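Side-chain contacts in Alr3790 protein (Anabaena sp., PDB 3HIX), which is of unknown function but carries a rhodanese-like domain, the fold of many sulfur-transfer enzymes: residues 15-20 and 39-44; 55-58 and 64-67. All coordinates share one frame; numbering follows the deposited sequence.

Interaction 1 of 2, residues 15-20 and 39-44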
# COMPACT_ATOMS: atom_id res chain seq x y z
N THR A 15 3.78 7.03 6.16
CA THR A 15 2.95 6.96 4.96
C THR A 15 2.50 5.52 4.73
O THR A 15 3.26 4.59 4.95
CB THR A 15 3.74 7.44 3.73
OG1 THR A 15 4.13 8.81 3.92
CG2 THR A 15 2.91 7.34 2.46
N ILE A 16 1.26 5.35 4.29
CA ILE A 16 0.73 4.01 4.05
C ILE A 16 0.56 3.80 2.55
O ILE A 16 -0.01 4.64 1.86
CB ILE A 16 -0.62 3.82 4.79
CG1 ILE A 16 -0.40 4.03 6.29
CG2 ILE A 16 -1.18 2.43 4.50
CD1 ILE A 16 -1.67 3.92 7.13
N LEU A 17 1.08 2.68 2.05
CA LEU A 17 1.00 2.37 0.62
C LEU A 17 0.17 1.11 0.41
O LEU A 17 0.37 0.11 1.10
CB LEU A 17 2.40 2.16 0.03
CG LEU A 17 3.43 3.28 0.21
CD1 LEU A 17 4.66 2.96 -0.63
CD2 LEU A 17 2.84 4.63 -0.22
N ASP A 18 -0.75 1.18 -0.54
CA ASP A 18 -1.62 0.06 -0.89
C ASP A 18 -1.03 -0.44 -2.21
O ASP A 18 -1.09 0.26 -3.21
CB ASP A 18 -3.07 0.55 -1.10
CG ASP A 18 -4.05 -0.59 -1.31
OD1 ASP A 18 -3.65 -1.65 -1.84
OD2 ASP A 18 -5.24 -0.43 -0.96
N VAL A 19 -0.45 -1.64 -2.20
CA VAL A 19 0.18 -2.20 -3.40
C VAL A 19 -0.71 -3.14 -4.20
O VAL A 19 -0.26 -3.78 -5.16
CB VAL A 19 1.50 -2.94 -3.05
CG1 VAL A 19 2.49 -1.96 -2.48
CG2 VAL A 19 1.23 -4.07 -2.05
N ARG A 20 -1.98 -3.22 -3.83
CA ARG A 20 -2.92 -4.06 -4.56
C ARG A 20 -3.29 -3.39 -5.88
O ARG A 20 -2.94 -2.23 -6.13
CB ARG A 20 -4.19 -4.29 -3.74
CG ARG A 20 -3.93 -4.97 -2.40
CD ARG A 20 -5.19 -4.98 -1.55
NE ARG A 20 -5.71 -3.63 -1.34
CZ ARG A 20 -6.94 -3.36 -0.92
NH1 ARG A 20 -7.78 -4.34 -0.64
NH2 ARG A 20 -7.34 -2.10 -0.82
N GLU A 39 3.42 -3.37 -9.79
CA GLU A 39 4.11 -3.09 -11.05
C GLU A 39 4.73 -1.70 -11.17
O GLU A 39 5.73 -1.54 -11.86
CB GLU A 39 3.16 -3.33 -12.23
CG GLU A 39 2.69 -4.77 -12.40
CD GLU A 39 1.76 -5.23 -11.28
OE1 GLU A 39 1.09 -4.37 -10.67
OE2 GLU A 39 1.69 -6.45 -11.04
N ASP A 40 4.16 -0.69 -10.51
CA ASP A 40 4.71 0.67 -10.59
C ASP A 40 5.26 1.19 -9.27
O ASP A 40 5.67 2.34 -9.17
CB ASP A 40 3.65 1.64 -11.09
CG ASP A 40 3.39 1.51 -12.57
OD1 ASP A 40 4.36 1.62 -13.35
OD2 ASP A 40 2.22 1.29 -12.96
N LEU A 41 5.29 0.33 -8.26
CA LEU A 41 5.74 0.71 -6.93
C LEU A 41 7.11 1.40 -6.83
O LEU A 41 7.20 2.52 -6.34
CB LEU A 41 5.73 -0.51 -6.02
CG LEU A 41 6.18 -0.28 -4.58
CD1 LEU A 41 5.34 0.79 -3.89
CD2 LEU A 41 6.09 -1.60 -3.86
N VAL A 42 8.17 0.72 -7.25
CA VAL A 42 9.49 1.33 -7.15
C VAL A 42 9.56 2.68 -7.87
O VAL A 42 10.11 3.63 -7.33
CB VAL A 42 10.59 0.40 -7.70
CG1 VAL A 42 11.94 1.11 -7.64
CG2 VAL A 42 10.64 -0.88 -6.88
N ASP A 43 9.00 2.77 -9.08
CA ASP A 43 9.00 4.03 -9.83
C ASP A 43 8.31 5.15 -9.07
O ASP A 43 8.89 6.20 -8.81
CB ASP A 43 8.31 3.86 -11.18
CG ASP A 43 9.12 3.05 -12.15
OD1 ASP A 43 10.36 2.98 -11.99
OD2 ASP A 43 8.52 2.51 -13.10
N ARG A 44 7.05 4.91 -8.71
CA ARG A 44 6.28 5.93 -8.00
C ARG A 44 6.86 6.34 -6.66
O ARG A 44 6.94 7.53 -6.36
CB ARG A 44 4.84 5.45 -7.81
CG ARG A 44 4.06 5.29 -9.09
CD ARG A 44 2.62 4.97 -8.78
NE ARG A 44 1.80 4.81 -9.98
CZ ARG A 44 0.51 4.53 -9.96
NH1 ARG A 44 -0.12 4.38 -8.80
NH2 ARG A 44 -0.17 4.40 -11.09

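Interaction 2 of 2, residues 55-58 and 64-67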
# COMPACT_ATOMS: atom_id res chain seq x y z
N ILE A 55 7.65 4.11 5.95
CA ILE A 55 6.62 3.63 5.03
C ILE A 55 6.01 2.33 5.51
O ILE A 55 6.70 1.42 5.96
CB ILE A 55 7.21 3.43 3.62
CG1 ILE A 55 7.76 4.76 3.10
CG2 ILE A 55 6.14 2.90 2.67
CD1 ILE A 55 8.56 4.65 1.83
N TYR A 56 4.69 2.26 5.43
CA TYR A 56 3.98 1.07 5.84
C TYR A 56 3.20 0.58 4.63
O TYR A 56 2.45 1.34 4.01
CB TYR A 56 3.09 1.41 7.04
CG TYR A 56 3.93 1.70 8.26
CD1 TYR A 56 4.11 0.73 9.25
CD2 TYR A 56 4.65 2.89 8.36
CE1 TYR A 56 4.99 0.95 10.31
CE2 TYR A 56 5.54 3.12 9.42
CZ TYR A 56 5.70 2.14 10.39
OH TYR A 56 6.61 2.34 11.41
N VAL A 57 3.42 -0.67 4.28
CA VAL A 57 2.77 -1.23 3.11
C VAL A 57 1.88 -2.42 3.40
O VAL A 57 2.10 -3.18 4.34
CB VAL A 57 3.82 -1.69 2.07
CG1 VAL A 57 4.84 -0.60 1.83
CG2 VAL A 57 4.51 -2.93 2.56
N TYR A 58 0.86 -2.56 2.56
CA TYR A 58 -0.05 -3.68 2.65
C TYR A 58 -0.49 -4.01 1.24
O TYR A 58 -0.63 -3.13 0.39
CB TYR A 58 -1.27 -3.36 3.56
CG TYR A 58 -2.30 -2.40 3.01
CD1 TYR A 58 -3.45 -2.86 2.38
CD2 TYR A 58 -2.15 -1.02 3.16
CE1 TYR A 58 -4.44 -1.98 1.93
CE2 TYR A 58 -3.12 -0.13 2.72
CZ TYR A 58 -4.26 -0.61 2.10
OH TYR A 58 -5.21 0.27 1.65
N GLN A 64 2.31 -10.98 -1.41
CA GLN A 64 2.43 -9.74 -2.16
C GLN A 64 3.00 -8.63 -1.28
O GLN A 64 3.77 -7.79 -1.74
CB GLN A 64 1.08 -9.33 -2.74
CG GLN A 64 1.07 -7.99 -3.44
CD GLN A 64 -0.27 -7.68 -4.09
OE1 GLN A 64 -0.50 -8.03 -5.25
NE2 GLN A 64 -1.16 -7.04 -3.35
N THR A 65 2.61 -8.62 -0.01
CA THR A 65 3.10 -7.61 0.92
C THR A 65 4.62 -7.72 1.03
O THR A 65 5.34 -6.75 0.82
CB THR A 65 2.43 -7.78 2.30
OG1 THR A 65 1.02 -7.57 2.15
CG2 THR A 65 2.96 -6.78 3.30
N SER A 66 5.11 -8.93 1.31
CA SER A 66 6.55 -9.18 1.42
C SER A 66 7.29 -8.78 0.15
O SER A 66 8.36 -8.18 0.22
CB SER A 66 6.83 -10.65 1.70
OG SER A 66 6.52 -10.98 3.04
N GLN A 67 6.72 -9.12 -1.00
CA GLN A 67 7.35 -8.76 -2.27
C GLN A 67 7.56 -7.24 -2.34
O GLN A 67 8.64 -6.76 -2.67
CB GLN A 67 6.49 -9.20 -3.45
CG GLN A 67 7.01 -8.71 -4.80
CD GLN A 67 6.10 -9.06 -5.97
OE1 GLN A 67 6.39 -8.72 -7.12
NE2 GLN A 67 5.00 -9.75 -5.69

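Interaction 1 of 2, residues 15-20 and 39-44
D18 OD1 accepts two N-H groups of R20, bridging V19, which packs on L41; this probably helps to fix the turn. The backbone N of R20 meets it at 3.0 Å, nearly in line with the C-O bond, and closes an Asx turn; R20 NE reaches it on the syn lone pair at 2.9 Å. Beside this, R20 NH2 binds the syn lone pair of D18 OD2 at 2.7 Å, which makes a side-on, two-nitrogen salt bridge with the carboxylate at the edge of the guanidinium and close to its plane. R20 NH2 also bonds to G28 O, and Y58 OH makes a weak bond to D18 OD2, so the pair is tied to its surroundings from both members. D18, V19 and R20 spell the Asp-Val-Arg sequence familiar from the end of the first core strand in rhodanese-like domains. L17 directs its CB at helix 41-48, while V19, in the turn just beyond the strand, meets it with one methyl; A68 of helix 62-74 also touches V19. L41 holds CG anti to its backbone N (chi1 180°) and thereby pushes its fork toward the strand: CD1 lies 4.0 Å from L17 CD1, while CD2 lies 3.9 Å from V19 CG1. Each branch of L41 has its own partner across the contact, and the side chains meet at a slant, methyl against methyl. A68, L72 and M36 also pack on L41.

Interaction 2 of 2, residues 55-58 and 64-67
V57 and T65 meet where helix 62-74 packs on strand 55-58 within a beta-alpha-beta unit that returns through strand 80-82. The compact part is small and mostly made by one residue of the helix. T65 CG2, anti to its backbone N, points at the strand and lies 3.8 Å from V57 O and 4.2 Å from V57 CG2. V57 sends its side chain into the sheet-helix interface, where V69 and L72 of the same helix and V80 of the next strand join it. Y58 contributes backbone instead: its side chain leaves on the far side of the strand, and its OH is bonded by I30 N. The solvent side of the helix is marked by Q67, which is exposed; S66, partly exposed, directs its CB away from the strand. Between the segments runs the short loop that, in active rhodaneses, carries the catalytic cysteine; this chain has none. T65 pins both ends of that loop with its hydroxyl, which accepts from G59 N and donates to G61 O, while the same OG1 rests 4.0 Å from Y58 C.

Overall arrangement
From the N terminus, strand 15-18 comes first in the chain but lies inside the sheet. The chain passes through helix 22-26 and strand 29-30, rejoins the sheet as its edge strand 34-35, and then packs helix 41-48 back on strand 15-18; interaction 1 closes this 18-residue excursion. Strand 55-58 next joins the sheet on the other side of 15-18, and interaction 2 closes a shorter loop of five residues on helix 62-74. The closures run in series, neither nesting nor crossing. They are joined across the sheet, with L17 N probably hydrogen-bonded to Y56 O at 2.7 Å. L17 packs on I55 and V57, and L72 touches both L41 and V57, so the contacts share one apolar layer.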